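Local structure of nucleoporin NUP82 (Chaetomium thermophilum, 5CWW) at residues B[6-14]-B[583-591]; B[64-72]-B[142-150]. The protein probably serves as a structural component of the nuclear pore complex, this chain being its N-terminal beta-propeller portion, and may help dock nuclear transport factors. All blocks are in the same frame, centred on the assembly; numbering follows the deposited sequence.

Contact 1. Residues B[6-14]-B[583-591]; sequences SFAPAWLNE and TDPIALFFE
Leu12 drops from a short 3-10 turn onto Pro585 and Ala587. Its CB lies 4.2 Å from Pro585 CG. CG, placed anti to the carbonyl carbon and beside the backbone N (chi1 -73°), sits over the rim of one face of the Trp11 ring, the face that Pro9 CG also covers. From there CD1 runs down to Ala587 CB at 3.8 Å, while CD2 heads for Leu69. The backbone joins in, since Leu12 O comes within 3.3 Å of Pro585 CG; that same carbonyl accepts a hydrogen bond from His19. Ala8 CB meets Pro585 CG too, at 4.0 Å. Putting an alanine in place of Pro585 would remove CG and CD, and would probably open a gap beneath Leu12 and Ala8, leaving both without the surface they now share. In the seven-bladed beta-propeller, strand 585-589 is the outer edge of the last blade: Ile586 and Leu588 pair by backbone with Ser579 and Ile577 on the inner side. Ala587 turns its N-H the other way, and Phe7 O takes it at 2.9 Å from Ala587 N, with 152° at the hydrogen and the donor in the carbonyl plane. Ile586 CA approaches the same Phe7 O at 3.4 Å as a CA-H...O contact, a much weaker second hold on that oxygen. The Phe7 ring leads off to meet Phe553 edge-to-face, leaving its CB near Leu588 CD2. Beyond Ala8, Pro9 CD rests 3.8 Å from Ala587 CB and brushes Phe589 CE1, the proline and the phenylalanine crossing at about a right angle. Phe589, stacked on Phe576 of its own blade, reaches with CZ to Trp11 CZ2 at the far end of the patch.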
loop_
_atom_site.group_PDB
_atom_site.type_symbol
_atom_site.label_atom_id
_atom_site.label_comp_id
_atom_site.label_asym_id
_atom_site.label_seq_id
_atom_site.Cartn_x
_atom_site.Cartn_y
_atom_site.Cartn_z
ATOM N N SER B 6 3.419 26.795 24.596
ATOM C CA SER B 6 3.885 25.900 23.542
ATOM C C SER B 6 3.495 24.463 23.870
ATOM O O SER B 6 3.051 24.173 24.981
ATOM C CB SER B 6 5.400 26.012 23.366
ATOM O OG SER B 6 6.082 25.626 24.546
ATOM N N PHE B 7 3.668 23.569 22.900
ATOM C CA PHE B 7 3.304 22.167 23.068
ATOM C C PHE B 7 4.540 21.272 23.046
ATOM O O PHE B 7 4.534 20.198 22.449
ATOM C CB PHE B 7 2.319 21.745 21.977
ATOM C CG PHE B 7 1.027 22.510 22.007
ATOM C CD1 PHE B 7 0.887 23.688 21.294
ATOM C CD2 PHE B 7 -0.043 22.057 22.762
ATOM C CE1 PHE B 7 -0.299 24.396 21.324
ATOM C CE2 PHE B 7 -1.231 22.761 22.797
ATOM C CZ PHE B 7 -1.359 23.932 22.077
ATOM N N ALA B 8 5.594 21.726 23.713
ATOM C CA ALA B 8 6.838 20.973 23.813
ATOM C C ALA B 8 7.645 21.490 25.002
ATOM O O ALA B 8 7.438 22.619 25.441
ATOM C CB ALA B 8 7.638 21.087 22.522
ATOM N N PRO B 9 8.562 20.666 25.534
ATOM C CA PRO B 9 9.366 21.125 26.673
ATOM C C PRO B 9 10.312 22.260 26.292
ATOM O O PRO B 9 10.506 22.524 25.106
ATOM C CB PRO B 9 10.144 19.871 27.084
ATOM C CG PRO B 9 10.183 19.027 25.863
ATOM C CD PRO B 9 8.891 19.282 25.150
ATOM N N ALA B 10 10.890 22.915 27.292
ATOM C CA ALA B 10 11.728 24.088 27.066
ATOM C C ALA B 10 12.958 23.770 26.220
ATOM O O ALA B 10 13.452 24.631 25.493
ATOM C CB ALA B 10 12.152 24.687 28.397
ATOM N N TRP B 11 13.452 22.538 26.315
ATOM C CA TRP B 11 14.679 22.158 25.618
ATOM C C TRP B 11 14.418 21.803 24.152
ATOM O O TRP B 11 15.314 21.328 23.455
ATOM C CB TRP B 11 15.374 20.993 26.337
ATOM C CG TRP B 11 14.512 19.795 26.591
ATOM C CD1 TRP B 11 13.708 19.581 27.672
ATOM C CD2 TRP B 11 14.382 18.636 25.759
ATOM N NE1 TRP B 11 13.078 18.365 27.561
ATOM C CE2 TRP B 11 13.476 17.765 26.395
ATOM C CE3 TRP B 11 14.940 18.253 24.535
ATOM C CZ2 TRP B 11 13.113 16.535 25.850
ATOM C CZ3 TRP B 11 14.579 17.031 23.995
ATOM C CH2 TRP B 11 13.675 16.187 24.652
ATOM N N LEU B 12 13.191 22.040 23.693
ATOM C CA LEU B 12 12.848 21.897 22.280
ATOM C C LEU B 12 12.267 23.199 21.731
ATOM O O LEU B 12 11.915 23.278 20.554
ATOM C CB LEU B 12 11.856 20.748 22.069
ATOM C CG LEU B 12 12.398 19.323 22.214
ATOM C CD1 LEU B 12 11.274 18.311 22.040
ATOM C CD2 LEU B 12 13.516 19.044 21.220
ATOM N N ASN B 13 12.171 24.213 22.588
ATOM C CA ASN B 13 11.694 25.529 22.176
ATOM C C ASN B 13 12.826 26.547 22.159
ATOM O O ASN B 13 13.776 26.445 22.932
ATOM C CB ASN B 13 10.579 26.014 23.106
ATOM C CG ASN B 13 9.369 25.099 23.095
ATOM O OD1 ASN B 13 8.840 24.742 24.148
ATOM N ND2 ASN B 13 8.921 24.716 21.904
ATOM N N GLU B 14 12.711 27.527 21.269
ATOM C CA GLU B 14 13.702 28.591 21.146
ATOM C C GLU B 14 13.908 29.288 22.495
ATOM O O GLU B 14 12.953 29.454 23.252
ATOM C CB GLU B 14 13.250 29.594 20.080
ATOM C CG GLU B 14 14.361 30.449 19.490
ATOM C CD GLU B 14 13.898 31.281 18.307
ATOM O OE1 GLU B 14 14.635 32.209 17.911
ATOM O OE2 GLU B 14 12.804 31.005 17.770
ATOM N N THR B 583 7.015 25.015 11.562
ATOM C CA THR B 583 8.020 25.807 12.267
ATOM C C THR B 583 8.361 25.272 13.658
ATOM O O THR B 583 9.521 25.312 14.070
ATOM C CB THR B 583 7.553 27.266 12.421
ATOM O OG1 THR B 583 6.404 27.316 13.275
ATOM C CG2 THR B 583 7.201 27.861 11.065
ATOM N N ASP B 584 7.357 24.773 14.374
ATOM C CA ASP B 584 7.525 24.408 15.779
ATOM C C ASP B 584 7.313 22.917 16.032
ATOM O O ASP B 584 6.643 22.241 15.253
ATOM C CB ASP B 584 6.553 25.212 16.639
ATOM C CG ASP B 584 6.624 26.697 16.357
ATOM O OD1 ASP B 584 7.731 27.193 16.068
ATOM O OD2 ASP B 584 5.570 27.364 16.416
ATOM N N PRO B 585 7.885 22.400 17.133
ATOM C CA PRO B 585 7.732 20.986 17.483
ATOM C C PRO B 585 6.498 20.712 18.327
ATOM O O PRO B 585 5.896 21.636 18.873
ATOM C CB PRO B 585 8.996 20.694 18.285
ATOM C CG PRO B 585 9.288 21.978 18.971
ATOM C CD PRO B 585 8.825 23.081 18.044
ATOM N N ILE B 586 6.136 19.438 18.420
ATOM C CA ILE B 586 5.059 18.989 19.290
ATOM C C ILE B 586 5.528 17.725 19.996
ATOM O O ILE B 586 5.653 16.670 19.376
ATOM C CB ILE B 586 3.759 18.712 18.505
ATOM C CG1 ILE B 586 3.285 19.986 17.801
ATOM C CG2 ILE B 586 2.670 18.185 19.438
ATOM C CD1 ILE B 586 2.124 19.771 16.848
ATOM N N ALA B 587 5.800 17.849 21.291
ATOM C CA ALA B 587 6.274 16.730 22.098
ATOM C C ALA B 587 5.424 16.577 23.354
ATOM O O ALA B 587 5.635 17.275 24.346
ATOM C CB ALA B 587 7.735 16.924 22.463
ATOM N N LEU B 588 4.464 15.659 23.298
ATOM C CA LEU B 588 3.524 15.442 24.392
ATOM C C LEU B 588 3.814 14.130 25.117
ATOM O O LEU B 588 3.805 13.057 24.509
ATOM C CB LEU B 588 2.093 15.447 23.852
ATOM C CG LEU B 588 1.736 16.693 23.035
ATOM C CD1 LEU B 588 0.356 16.557 22.417
ATOM C CD2 LEU B 588 1.817 17.949 23.894
ATOM N N PHE B 589 4.056 14.231 26.422
ATOM C CA PHE B 589 4.514 13.100 27.226
ATOM C C PHE B 589 3.373 12.409 27.974
ATOM O O PHE B 589 2.401 13.050 28.373
ATOM C CB PHE B 589 5.575 13.571 28.226
ATOM C CG PHE B 589 6.885 13.949 27.589
ATOM C CD1 PHE B 589 6.979 15.061 26.767
ATOM C CD2 PHE B 589 8.023 13.194 27.815
ATOM C CE1 PHE B 589 8.181 15.407 26.177
ATOM C CE2 PHE B 589 9.230 13.535 27.230
ATOM C CZ PHE B 589 9.308 14.645 26.410
ATOM N N PHE B 590 3.511 11.097 28.155
ATOM C CA PHE B 590 2.508 10.286 28.845
ATOM C C PHE B 590 3.085 9.563 30.053
ATOM O O PHE B 590 2.340 9.099 30.917
ATOM C CB PHE B 590 1.902 9.264 27.890
ATOM C CG PHE B 590 1.253 9.876 26.698
ATOM C CD1 PHE B 590 -0.030 10.390 26.778
ATOM C CD2 PHE B 590 1.929 9.949 25.497
ATOM C CE1 PHE B 590 -0.628 10.958 25.674
ATOM C CE2 PHE B 590 1.339 10.514 24.395
ATOM C CZ PHE B 590 0.058 11.021 24.480
ATOM N N GLU B 591 4.409 9.455 30.107
ATOM C CA GLU B 591 5.066 8.746 31.196
ATOM C C GLU B 591 6.547 9.093 31.261
ATOM O O GLU B 591 7.311 8.788 30.344
ATOM C CB GLU B 591 4.885 7.236 31.025
ATOM C CG GLU B 591 5.378 6.400 32.194
ATOM C CD GLU B 591 5.133 4.918 31.982
ATOM O OE1 GLU B 591 4.930 4.510 30.817
ATOM O OE2 GLU B 591 5.130 4.161 32.974
#

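Contact 2. Residues B[64-72]-B[142-150]; sequences IRWGDLAQL and LPDSSHLHI
Trp66 and Leu148 make the main apolar contact: Leu148 CG stands 3.7 Å from the centroid of the Trp66 six-membered ring and 12° off its normal, a CH-pi contact over the face. Both methyls spread over that face, Leu148 CD1 3.6 Å from Trp66 CZ2 and also touching Asp68 CB, CD2 over the fused part. Trp66 holds its CG opposite the backbone N (chi1 -179°), which carries the six-membered ring out to the loop, where Pro143 CG lies 3.5 Å from CZ3. At the ring edge, in plane, Asp144 O lies 3.3 Å from Trp66 CH2; Phe57 stacks on the indole. Of the polar contacts, Glu55 bridges the segments from outside, bonding Trp66 NE1 and Ser145 OG, while one aspartate braces each from within: Asp68 OD1 N-caps the helix through Ala70 N, and Asp144 OD1 closes an Asx turn on Ser146 N. The Gln71 amide and His149 ring planes are parallel to within 3°, though their side chains cross at about a right angle. Trp66 lies between strands 55-60 and 106-110 of the first blade; helix 69-77 follows directly, bringing Gln71 to the His149 end of the loop between strands 137-141 and 160-162 of the next.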
loop_
_atom_site.group_PDB
_atom_site.type_symbol
_atom_site.label_atom_id
_atom_site.label_comp_id
_atom_site.label_asym_id
_atom_site.label_seq_id
_atom_site.Cartn_x
_atom_site.Cartn_y
_atom_site.Cartn_z
ATOM N N ILE B 64 17.636 17.254 5.667
ATOM C CA ILE B 64 17.223 16.485 6.835
ATOM C C ILE B 64 18.025 16.926 8.055
ATOM O O ILE B 64 19.255 16.866 8.057
ATOM C CB ILE B 64 17.417 14.969 6.620
ATOM C CG1 ILE B 64 16.695 14.509 5.351
ATOM C CG2 ILE B 64 16.910 14.190 7.837
ATOM C CD1 ILE B 64 17.005 13.078 4.948
ATOM N N ARG B 65 17.323 17.374 9.090
ATOM C CA ARG B 65 17.972 17.829 10.314
ATOM C C ARG B 65 18.074 16.685 11.316
ATOM O O ARG B 65 17.068 16.123 11.748
ATOM C CB ARG B 65 17.221 19.020 10.908
ATOM C CG ARG B 65 17.163 20.195 9.948
ATOM C CD ARG B 65 16.440 21.390 10.524
ATOM N NE ARG B 65 16.476 22.517 9.597
ATOM C CZ ARG B 65 15.560 23.479 9.540
ATOM N NH1 ARG B 65 14.526 23.474 10.367
ATOM N NH2 ARG B 65 15.687 24.460 8.658
ATOM N N TRP B 66 19.312 16.347 11.658
ATOM C CA TRP B 66 19.624 15.192 12.489
ATOM C C TRP B 66 19.974 15.616 13.912
ATOM O O TRP B 66 20.756 16.544 14.110
ATOM C CB TRP B 66 20.786 14.423 11.858
ATOM C CG TRP B 66 21.205 13.192 12.587
ATOM C CD1 TRP B 66 20.417 12.365 13.332
ATOM C CD2 TRP B 66 22.526 12.644 12.637
ATOM N NE1 TRP B 66 21.167 11.332 13.842
ATOM C CE2 TRP B 66 22.466 11.483 13.432
ATOM C CE3 TRP B 66 23.755 13.025 12.088
ATOM C CZ2 TRP B 66 23.587 10.698 13.690
ATOM C CZ3 TRP B 66 24.867 12.246 12.346
ATOM C CH2 TRP B 66 24.776 11.095 13.140
ATOM N N GLY B 67 19.400 14.938 14.902
ATOM C CA GLY B 67 19.681 15.263 16.288
ATOM C C GLY B 67 19.323 14.177 17.287
ATOM O O GLY B 67 18.396 13.396 17.071
ATOM N N ASP B 68 20.075 14.135 18.385
ATOM C CA ASP B 68 19.810 13.218 19.489
ATOM C C ASP B 68 19.074 13.966 20.598
ATOM O O ASP B 68 19.594 14.933 21.155
ATOM C CB ASP B 68 21.117 12.619 20.019
ATOM C CG ASP B 68 20.892 11.466 20.984
ATOM O OD1 ASP B 68 20.013 11.574 21.865
ATOM O OD2 ASP B 68 21.599 10.443 20.859
ATOM N N LEU B 69 17.867 13.511 20.918
ATOM C CA LEU B 69 17.032 14.180 21.910
ATOM C C LEU B 69 17.639 14.131 23.308
ATOM O O LEU B 69 17.411 15.027 24.118
ATOM C CB LEU B 69 15.635 13.557 21.936
ATOM C CG LEU B 69 14.825 13.652 20.641
ATOM C CD1 LEU B 69 13.475 12.972 20.818
ATOM C CD2 LEU B 69 14.643 15.100 20.205
ATOM N N ALA B 70 18.411 13.084 23.587
ATOM C CA ALA B 70 19.050 12.936 24.890
ATOM C C ALA B 70 20.077 14.039 25.117
ATOM O O ALA B 70 20.057 14.716 26.145
ATOM C CB ALA B 70 19.706 11.568 25.010
ATOM N N GLN B 71 20.970 14.216 24.148
ATOM C CA GLN B 71 22.030 15.211 24.254
ATOM C C GLN B 71 21.460 16.629 24.235
ATOM O O GLN B 71 21.900 17.489 24.995
ATOM C CB GLN B 71 23.045 15.033 23.122
ATOM C CG GLN B 71 23.642 13.632 23.041
ATOM C CD GLN B 71 24.620 13.471 21.891
ATOM O OE1 GLN B 71 25.184 14.447 21.396
ATOM N NE2 GLN B 71 24.822 12.231 21.456
ATOM N N LEU B 72 20.481 16.867 23.366
ATOM C CA LEU B 72 19.853 18.182 23.269
ATOM C C LEU B 72 19.133 18.545 24.565
ATOM O O LEU B 72 19.057 19.719 24.937
ATOM C CB LEU B 72 18.875 18.224 22.096
ATOM C CG LEU B 72 19.512 18.144 20.708
ATOM C CD1 LEU B 72 18.463 17.804 19.659
ATOM C CD2 LEU B 72 20.214 19.448 20.362
ATOM N N LEU B 142 22.835 5.911 6.661
ATOM C CA LEU B 142 22.899 6.709 7.879
ATOM C C LEU B 142 24.305 6.688 8.474
ATOM O O LEU B 142 24.938 5.637 8.542
ATOM C CB LEU B 142 21.873 6.205 8.896
ATOM C CG LEU B 142 20.416 6.345 8.446
ATOM C CD1 LEU B 142 19.469 5.744 9.475
ATOM C CD2 LEU B 142 20.059 7.808 8.193
ATOM N N PRO B 143 24.799 7.860 8.908
ATOM C CA PRO B 143 26.182 7.943 9.383
ATOM C C PRO B 143 26.352 7.478 10.822
ATOM O O PRO B 143 25.366 7.271 11.530
ATOM C CB PRO B 143 26.489 9.434 9.267
ATOM C CG PRO B 143 25.179 10.083 9.554
ATOM C CD PRO B 143 24.122 9.168 8.982
ATOM N N ASP B 144 27.603 7.318 11.240
ATOM C CA ASP B 144 27.915 6.962 12.614
ATOM C C ASP B 144 27.405 8.059 13.543
ATOM O O ASP B 144 27.466 9.242 13.210
ATOM C CB ASP B 144 29.423 6.756 12.784
ATOM C CG ASP B 144 29.768 5.927 14.007
ATOM O OD1 ASP B 144 29.059 6.039 15.028
ATOM O OD2 ASP B 144 30.750 5.158 13.944
ATOM N N SER B 145 26.901 7.664 14.707
ATOM C CA SER B 145 26.355 8.618 15.666
ATOM C C SER B 145 27.437 9.522 16.264
ATOM O O SER B 145 27.128 10.556 16.856
ATOM C CB SER B 145 25.619 7.876 16.782
ATOM O OG SER B 145 24.554 7.102 16.252
ATOM N N SER B 146 28.698 9.133 16.104
ATOM C CA SER B 146 29.813 9.915 16.637
ATOM C C SER B 146 29.881 11.308 16.011
ATOM O O SER B 146 30.471 12.224 16.584
ATOM C CB SER B 146 31.136 9.180 16.407
ATOM O OG SER B 146 31.369 8.965 15.026
ATOM N N HIS B 147 29.269 11.466 14.840
ATOM C CA HIS B 147 29.276 12.742 14.130
ATOM C C HIS B 147 28.414 13.802 14.817
ATOM O O HIS B 147 28.428 14.969 14.421
ATOM C CB HIS B 147 28.801 12.552 12.687
ATOM C CG HIS B 147 29.777 11.822 11.819
ATOM N ND1 HIS B 147 30.819 12.455 11.177
ATOM C CD2 HIS B 147 29.864 10.515 11.475
ATOM C CE1 HIS B 147 31.511 11.570 10.481
ATOM N NE2 HIS B 147 30.951 10.384 10.644
ATOM N N LEU B 148 27.663 13.400 15.839
ATOM C CA LEU B 148 26.831 14.336 16.590
ATOM C C LEU B 148 27.627 15.076 17.667
ATOM O O LEU B 148 27.170 16.091 18.195
ATOM C CB LEU B 148 25.647 13.604 17.224
ATOM C CG LEU B 148 24.524 13.195 16.267
ATOM C CD1 LEU B 148 23.535 12.270 16.959
ATOM C CD2 LEU B 148 23.805 14.420 15.717
ATOM N N HIS B 149 28.809 14.566 17.998
ATOM C CA HIS B 149 29.680 15.230 18.966
ATOM C C HIS B 149 30.467 16.358 18.303
ATOM O O HIS B 149 30.789 16.289 17.117
ATOM C CB HIS B 149 30.646 14.229 19.604
ATOM C CG HIS B 149 29.966 13.076 20.274
ATOM N ND1 HIS B 149 29.071 13.237 21.309
ATOM C CD2 HIS B 149 30.056 11.741 20.060
ATOM C CE1 HIS B 149 28.634 12.053 21.700
ATOM N NE2 HIS B 149 29.217 11.129 20.959
ATOM N N ILE B 150 30.773 17.397 19.077
ATOM C CA ILE B 150 31.558 18.521 18.577
ATOM C C ILE B 150 33.004 18.093 18.351
ATOM O O ILE B 150 33.709 18.661 17.516
ATOM C CB ILE B 150 31.521 19.719 19.555
ATOM C CG1 ILE B 150 30.073 20.118 19.857
ATOM C CG2 ILE B 150 32.284 20.911 18.980
ATOM C CD1 ILE B 150 29.930 21.130 20.980
#

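Contact 1 and contact 2 meet at helix 69-77: Trp11 CZ3 packs 3.5 Å from Leu69 O, and Trp11 CB lies beside Leu72 O. Both lie well out from the chain's centre, about 27 and 26 Å, on the same side of it, and each mixes buried with exposed residues. Contact 1 joins the N-terminal stretch to the last blade, 569 residues on, whereas contact 2, nested inside that loop, ties the first blade to its successor. Their chemistry differs with their place: the outer edge of strand 585-589 offers contact 1 an N-H, which Phe7 takes amid prolines, alanines and a leucine, with aromatic rings toward the margins; contact 2 turns on one indole, met over a face by Leu148 and round its edge by the loop.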